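PDB 3GPV: transcriptional regulator, MerR family from Bacillus thuringiensis serovar konkukian, which probably binds DNA as a dimeric transcription factor of the MerR family, through a winged helix-turn-helix domain followed by a long dimerising helix. Local coordinates for residues Gln39-Phe44 with Ile79-Ile83. Sequence-based numbering, arbitrary orientation.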
loop_
_atom_site.group_PDB
_atom_site.type_symbol
_atom_site.label_atom_id
_atom_site.label_comp_id
_atom_site.label_asym_id
_atom_site.label_seq_id
_atom_site.Cartn_x
_atom_site.Cartn_y
_atom_site.Cartn_z
ATOM N N GLN B 39 6.547 -3.571 -18.504
ATOM C CA GLN B 39 7.609 -3.227 -17.567
ATOM C C GLN B 39 8.746 -4.240 -17.679
ATOM O O GLN B 39 9.747 -4.151 -16.969
ATOM C CB GLN B 39 7.068 -3.197 -16.138
ATOM C CG GLN B 39 6.049 -2.095 -15.886
ATOM C CD GLN B 39 6.630 -0.701 -16.055
ATOM O OE1 GLN B 39 7.549 -0.303 -15.336
ATOM N NE2 GLN B 39 6.090 0.051 -17.011
ATOM N N GLY B 40 8.575 -5.200 -18.584
ATOM C CA GLY B 40 9.582 -6.217 -18.817
ATOM C C GLY B 40 9.838 -7.140 -17.646
ATOM O O GLY B 40 10.990 -7.397 -17.299
ATOM N N LEU B 41 8.769 -7.656 -17.047
ATOM C CA LEU B 41 8.900 -8.544 -15.898
ATOM C C LEU B 41 8.730 -10.024 -16.258
ATOM O O LEU B 41 8.924 -10.902 -15.416
ATOM C CB LEU B 41 7.887 -8.146 -14.811
ATOM C CG LEU B 41 7.991 -6.723 -14.233
ATOM C CD1 LEU B 41 7.008 -6.548 -13.081
ATOM C CD2 LEU B 41 9.408 -6.463 -13.752
ATOM N N PHE B 42 8.381 -10.301 -17.509
ATOM C CA PHE B 42 8.191 -11.679 -17.947
ATOM C C PHE B 42 9.149 -12.090 -19.064
ATOM O O PHE B 42 8.711 -12.540 -20.120
ATOM C CB PHE B 42 6.758 -11.897 -18.445
ATOM C CG PHE B 42 5.693 -11.438 -17.493
ATOM C CD1 PHE B 42 5.767 -11.742 -16.136
ATOM C CD2 PHE B 42 4.581 -10.744 -17.967
ATOM C CE1 PHE B 42 4.747 -11.366 -15.266
ATOM C CE2 PHE B 42 3.555 -10.362 -17.109
ATOM C CZ PHE B 42 3.637 -10.675 -15.755
ATOM N N PRO B 43 10.465 -11.948 -18.850
ATOM C CA PRO B 43 11.410 -12.335 -19.903
ATOM C C PRO B 43 11.440 -13.847 -20.080
ATOM O O PRO B 43 11.963 -14.359 -21.066
ATOM C CB PRO B 43 12.750 -11.802 -19.388
ATOM C CG PRO B 43 12.358 -10.696 -18.441
ATOM C CD PRO B 43 11.169 -11.287 -17.741
ATOM N N PHE B 44 10.860 -14.548 -19.114
ATOM C CA PHE B 44 10.829 -16.007 -19.097
ATOM C C PHE B 44 9.620 -16.648 -19.767
ATOM O O PHE B 44 9.432 -17.859 -19.683
ATOM C CB PHE B 44 10.890 -16.465 -17.648
ATOM C CG PHE B 44 9.949 -15.719 -16.753
ATOM C CD1 PHE B 44 8.592 -16.000 -16.757
ATOM C CD2 PHE B 44 10.420 -14.701 -15.931
ATOM C CE1 PHE B 44 7.715 -15.277 -15.956
ATOM C CE2 PHE B 44 9.551 -13.973 -15.129
ATOM C CZ PHE B 44 8.199 -14.260 -15.140
ATOM N N ILE B 79 12.058 -4.894 -8.751
ATOM C CA ILE B 79 11.450 -6.180 -9.053
ATOM C C ILE B 79 12.025 -6.679 -10.374
ATOM O O ILE B 79 12.302 -7.867 -10.529
ATOM C CB ILE B 79 9.923 -6.059 -9.178
ATOM C CG1 ILE B 79 9.336 -5.593 -7.847
ATOM C CG2 ILE B 79 9.331 -7.393 -9.557
ATOM C CD1 ILE B 79 7.888 -5.162 -7.924
ATOM N N LYS B 80 12.210 -5.765 -11.322
ATOM C CA LYS B 80 12.756 -6.134 -12.622
ATOM C C LYS B 80 14.199 -6.575 -12.434
ATOM O O LYS B 80 14.664 -7.510 -13.082
ATOM C CB LYS B 80 12.684 -4.955 -13.597
ATOM C CG LYS B 80 13.200 -5.284 -14.990
ATOM C CD LYS B 80 12.869 -4.191 -15.997
ATOM C CE LYS B 80 13.486 -2.846 -15.611
ATOM N NZ LYS B 80 13.138 -1.760 -16.588
ATOM N N GLN B 81 14.894 -5.899 -11.527
ATOM C CA GLN B 81 16.282 -6.209 -11.228
ATOM C C GLN B 81 16.354 -7.612 -10.645
ATOM O O GLN B 81 17.307 -8.358 -10.890
ATOM C CB GLN B 81 16.831 -5.196 -10.231
ATOM C CG GLN B 81 18.310 -5.308 -9.973
ATOM C CD GLN B 81 18.862 -4.064 -9.309
ATOM O OE1 GLN B 81 18.445 -3.692 -8.211
ATOM N NE2 GLN B 81 19.802 -3.406 -9.977
ATOM N N PHE B 82 15.329 -7.967 -9.876
ATOM C CA PHE B 82 15.251 -9.287 -9.260
ATOM C C PHE B 82 15.077 -10.342 -10.350
ATOM O O PHE B 82 15.684 -11.410 -10.311
ATOM C CB PHE B 82 14.062 -9.353 -8.299
ATOM C CG PHE B 82 13.714 -10.745 -7.866
ATOM C CD1 PHE B 82 14.519 -11.429 -6.964
ATOM C CD2 PHE B 82 12.600 -11.390 -8.387
ATOM C CE1 PHE B 82 14.224 -12.739 -6.584
ATOM C CE2 PHE B 82 12.297 -12.697 -8.017
ATOM C CZ PHE B 82 13.113 -13.373 -7.112
ATOM N N ILE B 83 14.228 -10.025 -11.318
ATOM C CA ILE B 83 13.943 -10.918 -12.426
ATOM C C ILE B 83 15.166 -11.099 -13.311
ATOM O O ILE B 83 15.509 -12.221 -13.684
ATOM C CB ILE B 83 12.796 -10.358 -13.265
ATOM C CG1 ILE B 83 11.537 -10.288 -12.407
ATOM C CG2 ILE B 83 12.568 -11.218 -14.492
ATOM C CD1 ILE B 83 10.425 -9.460 -13.043
#
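In the winged helix-turn-helix domain of a MerR regulator, the loop that leaves helix 30-38 for the wing strands lies against helix 76-88, and Leu41 and Ile83 carry most of that meeting. The loop starts with a Schellman motif, in which Gly40 with its positive phi ends the helix and turns the chain so that Leu41 passes close to Lys80. Leu41 CD2 lies 3.5 Å from Lys80 CA and 3.2 Å from Ile83 CD1, closer than methyl groups normally sit, so the latter spacing is doubtful. The Leu41 and Ile83 side chains run roughly perpendicular to each other, and Ile66 of helix 57-70 touches both. Ile83 CD1 reaches the backbone at Leu41 O, also at 3.2 Å, whereas CG2, anti to the backbone N, meets Pro43 CD at 3.5 Å and the edge of the Phe44 ring at CE2, 4.1 Å away. That ring is stacked with Tyr62. Toward the solvent, Lys80 runs past the C-terminal end of helix 30-38; its extended start (chi1 -178°, chi2 169°) brings CD within 3.3 Å of Gln39 O, before the chain bends at chi3. No hydrogen bond spans this mainly apolar van der Waals contact; Gln39 O and Leu41 O are buried without a partner. Such packing of the recognition-helix-to-wing loop on the domain's later helices is consistent with the compact MerR-type DNA-binding fold.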